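Imelysin-like protein (Psychrobacter arcticus, PDB 3PF0) is of unknown function but belongs to the imelysin-like (M75 peptidase) family and has been considered a putative metalloendopeptidase. Local coordinates at residues A[340-343]-A[344-348]; A[234-237]-A[238-242]. All blocks are in the same frame, centred on the assembly; numbering follows the deposited sequence. Where two conformers were deposited one is given.

Contact 1 (A[340-343]-A[344-348]); sequences ITRL and IKSQL
With chi1 at 68°, Ser346 holds OG between its own backbone N and carbonyl carbon, which turns the hydroxyl back along helix 327-351 to donate to Arg342 O, 2.7 Å from OG. That hydroxyl stands above the carbonyl plane, whereas Ser346 N meets Arg342 O almost in line with the C=O bond at 2.9 Å, so one residue supplies both donors. Leu343 O is shared too, but between two successive amides: Leu348 N lies in its carbonyl plane at 2.9 Å, and Gln347 N sits above the plane at 3.0 Å. The longer of these reaches, five residues along the chain, is the signature of a pi-type turn, and the helix widens here before it ends. Leu343 and Gln347 run side by side in the same direction, and Leu343 CD2 lies 3.6 Å from Gln347 NE2, though the glutamine has a second conformer and this detail is less certain. On the buried flank Ile340 CG2 packs on Ile344 CD1 at 3.9 Å, while Lys345 lays its chain along the previous turn, CD 3.4 Å from Thr341 O. Outside the turn, the Arg342 guanidinium bonds to Asn339. Leu343 faces helix 298-316, Thr341 and Lys345 face helix 225-250, and Ile344 leans on both helix 225-250 and helix 268-283.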
ATOM      1  N   ILE A 340       7.539 -12.924 -10.341  1.00 44.92           N
ATOM      2  CA  ILE A 340       6.849 -11.722 -10.832  1.00 43.60           C
ATOM      3  C   ILE A 340       7.886 -10.588 -11.036  1.00 47.83           C
ATOM      4  O   ILE A 340       7.859  -9.936 -12.077  1.00 48.29           O
ATOM      5  CB  ILE A 340       5.653 -11.293  -9.924  1.00 44.63           C
ATOM      6  CG1 ILE A 340       4.497 -12.316 -10.026  1.00 45.44           C
ATOM      7  CG2 ILE A 340       5.161  -9.873 -10.269  1.00 43.84           C
ATOM      8  CD1 ILE A 340       3.380 -12.163  -9.009  1.00 51.07           C
ATOM      9  N   THR A 341       8.812 -10.387 -10.076  1.00 44.96           N
ATOM     10  CA  THR A 341       9.867  -9.359 -10.185  1.00 44.99           C
ATOM     11  C   THR A 341      10.769  -9.683 -11.376  1.00 50.54           C
ATOM     12  O   THR A 341      11.155  -8.773 -12.111  1.00 51.00           O
ATOM     13  CB  THR A 341      10.691  -9.212  -8.890  1.00 49.45           C
ATOM     14  OG1 THR A 341      11.157 -10.486  -8.484  1.00 53.36           O
ATOM     15  CG2 THR A 341       9.910  -8.608  -7.765  1.00 44.44           C
ATOM     16  N   ARG A 342      11.053 -10.987 -11.590  1.00 47.54           N
ATOM     17  CA  ARG A 342      11.857 -11.488 -12.704  1.00 49.06           C
ATOM     18  C   ARG A 342      11.210 -11.101 -14.030  1.00 53.70           C
ATOM     19  O   ARG A 342      11.879 -10.524 -14.890  1.00 54.66           O
ATOM     20  CB  ARG A 342      12.020 -13.015 -12.607  1.00 49.46           C
ATOM     21  CG  ARG A 342      12.990 -13.606 -13.632  1.00 59.60           C
ATOM     22  CD  ARG A 342      12.956 -15.131 -13.672  1.00 66.69           C
ATOM     23  NE  ARG A 342      11.661 -15.655 -14.119  1.00 74.23           N
ATOM     24  CZ  ARG A 342      11.290 -15.776 -15.390  1.00 89.27           C
ATOM     25  NH1 ARG A 342      12.109 -15.406 -16.369  1.00 75.84           N
ATOM     26  NH2 ARG A 342      10.091 -16.259 -15.695  1.00 75.43           N
ATOM     27  N   LEU A 343       9.900 -11.378 -14.171  1.00 49.08           N
ATOM     28  CA  LEU A 343       9.133 -11.072 -15.369  1.00 49.00           C
ATOM     29  C   LEU A 343       9.060  -9.562 -15.625  1.00 51.96           C
ATOM     30  O   LEU A 343       9.118  -9.157 -16.783  1.00 53.37           O
ATOM     31  CB  LEU A 343       7.717 -11.666 -15.287  1.00 48.59           C
ATOM     32  CG  LEU A 343       7.586 -13.192 -15.425  1.00 54.40           C
ATOM     33  CD1 LEU A 343       6.196 -13.641 -15.069  1.00 53.42           C
ATOM     34  CD2 LEU A 343       7.934 -13.674 -16.830  1.00 59.13           C
ATOM     35  N   ILE A 344       8.963  -8.731 -14.567  1.00 45.36           N
ATOM     36  CA  ILE A 344       8.890  -7.276 -14.738  1.00 44.19           C
ATOM     37  C   ILE A 344      10.247  -6.723 -15.240  1.00 49.44           C
ATOM     38  O   ILE A 344      10.276  -5.975 -16.221  1.00 49.95           O
ATOM     39  CB  ILE A 344       8.392  -6.548 -13.452  1.00 44.96           C
ATOM     40  CG1 ILE A 344       6.942  -6.969 -13.110  1.00 43.86           C
ATOM     41  CG2 ILE A 344       8.490  -5.012 -13.608  1.00 45.29           C
ATOM     42  CD1 ILE A 344       6.417  -6.520 -11.713  1.00 47.39           C
ATOM     43  N   LYS A 345      11.348  -7.119 -14.591  1.00 46.48           N
ATOM     44  CA  LYS A 345      12.702  -6.658 -14.900  1.00 47.20           C
ATOM     45  C   LYS A 345      13.245  -7.163 -16.246  1.00 53.28           C
ATOM     46  O   LYS A 345      13.915  -6.397 -16.944  1.00 54.24           O
ATOM     47  CB  LYS A 345      13.673  -7.093 -13.786  1.00 49.44           C
ATOM     48  CG  LYS A 345      13.592  -6.265 -12.515  1.00 55.92           C
ATOM     49  CD  LYS A 345      13.943  -7.084 -11.277  1.00 63.13           C
ATOM     50  CE  LYS A 345      15.394  -7.012 -10.885  1.00 70.82           C
ATOM     51  NZ  LYS A 345      15.654  -7.812  -9.664  1.00 79.47           N
ATOM     52  N   SER A 346      13.004  -8.443 -16.589  1.00 50.74           N
ATOM     53  CA  SER A 346      13.594  -9.052 -17.783  1.00 52.77           C
ATOM     54  C   SER A 346      12.681  -9.141 -19.008  1.00 56.85           C
ATOM     55  O   SER A 346      13.210  -9.339 -20.108  1.00 58.70           O
ATOM     56  CB  SER A 346      14.119 -10.449 -17.458  1.00 58.06           C
ATOM     57  OG  SER A 346      13.067 -11.354 -17.167  1.00 69.45           O
ATOM     58  N   GLN A 347      11.344  -9.016 -18.845  1.00 51.67           N
ATOM     59  CA  GLN A 347      10.416  -9.107 -19.975  0.50 51.64           C
ATOM     60  C   GLN A 347       9.591  -7.830 -20.144  1.00 54.65           C
ATOM     61  O   GLN A 347       9.523  -7.305 -21.250  1.00 55.66           O
ATOM     62  CB  GLN A 347       9.485 -10.325 -19.844  0.50 52.57           C
ATOM     63  CG  GLN A 347      10.129 -11.652 -20.247  0.50 60.31           C
ATOM     64  CD  GLN A 347       9.165 -12.822 -20.238  0.50 70.55           C
ATOM     65  OE1 GLN A 347       7.956 -12.685 -20.472  0.50 60.11           O
ATOM     66  NE2 GLN A 347       9.691 -14.016 -20.008  0.50 63.30           N
ATOM     67  N   LEU A 348       8.963  -7.325 -19.066  1.00 49.01           N
ATOM     68  CA  LEU A 348       8.113  -6.133 -19.164  1.00 48.25           C
ATOM     69  C   LEU A 348       8.883  -4.820 -19.452  1.00 52.89           C
ATOM     70  O   LEU A 348       8.534  -4.130 -20.414  1.00 53.10           O
ATOM     71  CB  LEU A 348       7.223  -5.962 -17.912  1.00 46.25           C
ATOM     72  CG  LEU A 348       6.203  -4.805 -17.935  1.00 49.67           C
ATOM     73  CD1 LEU A 348       5.089  -5.050 -18.949  1.00 50.32           C
ATOM     74  CD2 LEU A 348       5.630  -4.550 -16.562  1.00 49.10           C
TER

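Contact 2 (A[234-237]-A[238-242]); sequences LLSL and VETMK
Ser236 O is gripped twice by Thr240: N and OG1 each donate to it from 2.9 Å, reaching it from opposite faces of its carbonyl plane. The amide bond is nearly straight, 170° at the hydrogen. Chi1 of 61° at Thr240 sets OG1 between the backbone N and the carbonyl carbon, where it can fold back over the preceding turn. The same hydroxyl accepts from a water 2.7 Å from OG1, and this water also donates to Leu237 O, tying the hydroxyl to the next carbonyl along. Leu237 O takes a second donor, the amide N of Met241, a selenomethionine in this crystal, from above its plane at a long 3.2 Å. The amide bonds from Thr240 N to Ser236 O and from Met241 N to Leu237 O follow the i to i+4 spacing of an alpha helix, here helix 225-250, one of the long helices of this imelysin-like chain; the threonine hydroxyl is an extra donor to that ladder, with the water inserted beside it. On another flank Leu235 and Glu239 cross obliquely: Leu235 CG lies 3.8 Å from Glu239 OE1, and the carboxylate rests against the leucine's branch, although Glu239 has an alternate conformer. In the conformer described, its charge has a second partner in Lys345 of helix 327-351, whose chain also lies on Leu235. Were Leu235 cut back to an alanine, the Lys345 chain would probably lose its apolar neighbour, and the Glu239 carboxylate the branch it rests against. Next to this pair, Val238 puts CG1 only 3.2 Å from Leu235 O, a close approach of a methyl to a carbonyl. Leu234 and Leu237 turn elsewhere, packing on helix 268-283 and on Met114 in a loop.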
ATOM      1  N   LEU A 234       5.869   0.271  -9.690  1.00 37.71           N
ATOM      2  CA  LEU A 234       5.152  -1.003  -9.649  1.00 37.15           C
ATOM      3  C   LEU A 234       6.112  -2.125  -9.306  1.00 41.42           C
ATOM      4  O   LEU A 234       5.756  -3.003  -8.514  1.00 41.08           O
ATOM      5  CB  LEU A 234       4.418  -1.303 -10.967  1.00 37.62           C
ATOM      6  CG  LEU A 234       3.240  -0.391 -11.342  1.00 41.33           C
ATOM      7  CD1 LEU A 234       2.654  -0.809 -12.675  1.00 42.36           C
ATOM      8  CD2 LEU A 234       2.153  -0.381 -10.260  1.00 40.74           C
ATOM      9  N   LEU A 235       7.346  -2.068  -9.853  1.00 38.32           N
ATOM     10  CA  LEU A 235       8.393  -3.057  -9.567  1.00 38.44           C
ATOM     11  C   LEU A 235       8.778  -2.981  -8.078  1.00 43.66           C
ATOM     12  O   LEU A 235       8.943  -4.030  -7.445  1.00 43.46           O
ATOM     13  CB  LEU A 235       9.616  -2.845 -10.487  1.00 38.99           C
ATOM     14  CG  LEU A 235      10.919  -3.621 -10.186  1.00 43.53           C
ATOM     15  CD1 LEU A 235      10.733  -5.145 -10.273  1.00 43.33           C
ATOM     16  CD2 LEU A 235      12.028  -3.164 -11.105  1.00 46.68           C
ATOM     17  N   SER A 236       8.895  -1.737  -7.532  1.00 40.97           N
ATOM     18  CA  SER A 236       9.232  -1.479  -6.129  0.50 40.55           C
ATOM     19  C   SER A 236       8.169  -2.056  -5.195  1.00 43.72           C
ATOM     20  O   SER A 236       8.503  -2.524  -4.115  1.00 43.73           O
ATOM     21  CB  SER A 236       9.385   0.019  -5.881  0.50 44.44           C
ATOM     22  OG  SER A 236       9.751   0.299  -4.540  0.50 54.20           O
ATOM     23  N   LEU A 237       6.883  -2.026  -5.620  1.00 39.76           N
ATOM     24  CA  LEU A 237       5.756  -2.547  -4.834  1.00 37.85           C
ATOM     25  C   LEU A 237       5.955  -4.037  -4.512  1.00 42.00           C
ATOM     26  O   LEU A 237       5.838  -4.425  -3.352  1.00 40.33           O
ATOM     27  CB  LEU A 237       4.413  -2.326  -5.578  1.00 37.13           C
ATOM     28  CG  LEU A 237       3.138  -2.849  -4.883  1.00 40.44           C
ATOM     29  CD1 LEU A 237       2.786  -2.019  -3.649  1.00 39.15           C
ATOM     30  CD2 LEU A 237       1.969  -2.854  -5.831  1.00 43.08           C
ATOM     31  N   VAL A 238       6.268  -4.855  -5.530  1.00 40.09           N
ATOM     32  CA  VAL A 238       6.453  -6.300  -5.379  1.00 40.53           C
ATOM     33  C   VAL A 238       7.856  -6.608  -4.779  1.00 45.51           C
ATOM     34  O   VAL A 238       7.977  -7.585  -4.034  1.00 44.80           O
ATOM     35  CB  VAL A 238       6.142  -7.062  -6.705  1.00 45.35           C
ATOM     36  CG1 VAL A 238       6.890  -6.481  -7.894  1.00 46.40           C
ATOM     37  CG2 VAL A 238       6.356  -8.575  -6.589  1.00 45.66           C
ATOM     38  N   GLU A 239       8.885  -5.776  -5.068  1.00 43.59           N
ATOM     39  CA  GLU A 239      10.225  -6.002  -4.522  0.50 44.24           C
ATOM     40  C   GLU A 239      10.241  -5.778  -3.003  1.00 47.47           C
ATOM     41  O   GLU A 239      10.721  -6.650  -2.283  1.00 46.68           O
ATOM     42  CB  GLU A 239      11.280  -5.136  -5.227  0.50 46.18           C
ATOM     43  CG  GLU A 239      12.293  -5.971  -5.996  0.50 56.94           C
ATOM     44  CD  GLU A 239      13.136  -5.279  -7.052  0.50 72.49           C
ATOM     45  OE1 GLU A 239      13.164  -4.027  -7.088  0.50 43.28           O
ATOM     46  OE2 GLU A 239      13.785  -6.001  -7.843  0.50 74.18           O
ATOM     47  N   THR A 240       9.677  -4.641  -2.512  1.00 43.83           N
ATOM     48  CA  THR A 240       9.620  -4.338  -1.074  1.00 42.97           C
ATOM     49  C   THR A 240       8.670  -5.312  -0.364  1.00 46.86           C
ATOM     50  O   THR A 240       8.886  -5.622   0.800  1.00 46.92           O
ATOM     51  CB  THR A 240       9.228  -2.871  -0.798  1.00 48.22           C
ATOM     52  OG1 THR A 240       7.927  -2.606  -1.325  1.00 48.91           O
ATOM     53  CG2 THR A 240      10.251  -1.869  -1.335  1.00 44.44           C
HETATM   54  N   MSE A 241       7.645  -5.806  -1.069  1.00 42.88           N
HETATM   55  CA  MSE A 241       6.708  -6.785  -0.540  1.00 42.54           C
HETATM   56  C   MSE A 241       7.408  -8.136  -0.304  1.00 46.38           C
HETATM   57  O   MSE A 241       7.318  -8.662   0.803  1.00 46.03           O
HETATM   58  CB  MSE A 241       5.513  -6.931  -1.486  1.00 45.08           C
HETATM   59  CG  MSE A 241       4.649  -8.140  -1.227  1.00 53.20           C
HETATM   60 SE   MSE A 241       2.890  -7.879  -2.006  0.75 61.75          SE
HETATM   61  CE  MSE A 241       3.324  -7.831  -3.916  1.00 59.23           C
ATOM     62  N   LYS A 242       8.094  -8.702  -1.315  1.00 42.87           N
ATOM     63  CA  LYS A 242       8.749 -10.000  -1.125  1.00 43.61           C
ATOM     64  C   LYS A 242       9.921  -9.931  -0.106  1.00 48.13           C
ATOM     65  O   LYS A 242      10.130 -10.895   0.629  1.00 48.59           O
ATOM     66  CB  LYS A 242       9.212 -10.620  -2.464  1.00 46.98           C
ATOM     67  CG  LYS A 242      10.365  -9.927  -3.186  1.00 53.06           C
ATOM     68  CD  LYS A 242      10.702 -10.668  -4.478  1.00 57.92           C
ATOM     69  CE  LYS A 242      12.044 -10.298  -5.058  1.00 58.52           C
ATOM     70  NZ  LYS A 242      13.160 -10.841  -4.245  1.00 67.51           N
TER
HETATM   71  O   HOH W   1       5.273  -3.061  -1.042  1.00 46.83           O

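How the contacts relate
Contact 2 comes first along the chain, on helix 225-250, and contact 1 follows on helix 327-351; their centres are about 11 Å apart. The two turns touch directly. Thr341 CG2 packs on Val238 CG1 at 3.7 Å and Thr341 OG1 lies close to the Lys242 chain, while in the conformer described Lys345 NZ forms a salt bridge to Glu239 OE2 at 3.2 Å. Apolar packing beside a charged pair makes this a mixed seam within the imelysin region. Both contacts also press side chains on helix 268-283, so helices 225-250 and 268-283, neighbours in sequence, meet the much later helix 327-351. Contact 2 lies deeper, its centre about 10 Å from the chain's centre against about 20 Å for contact 1.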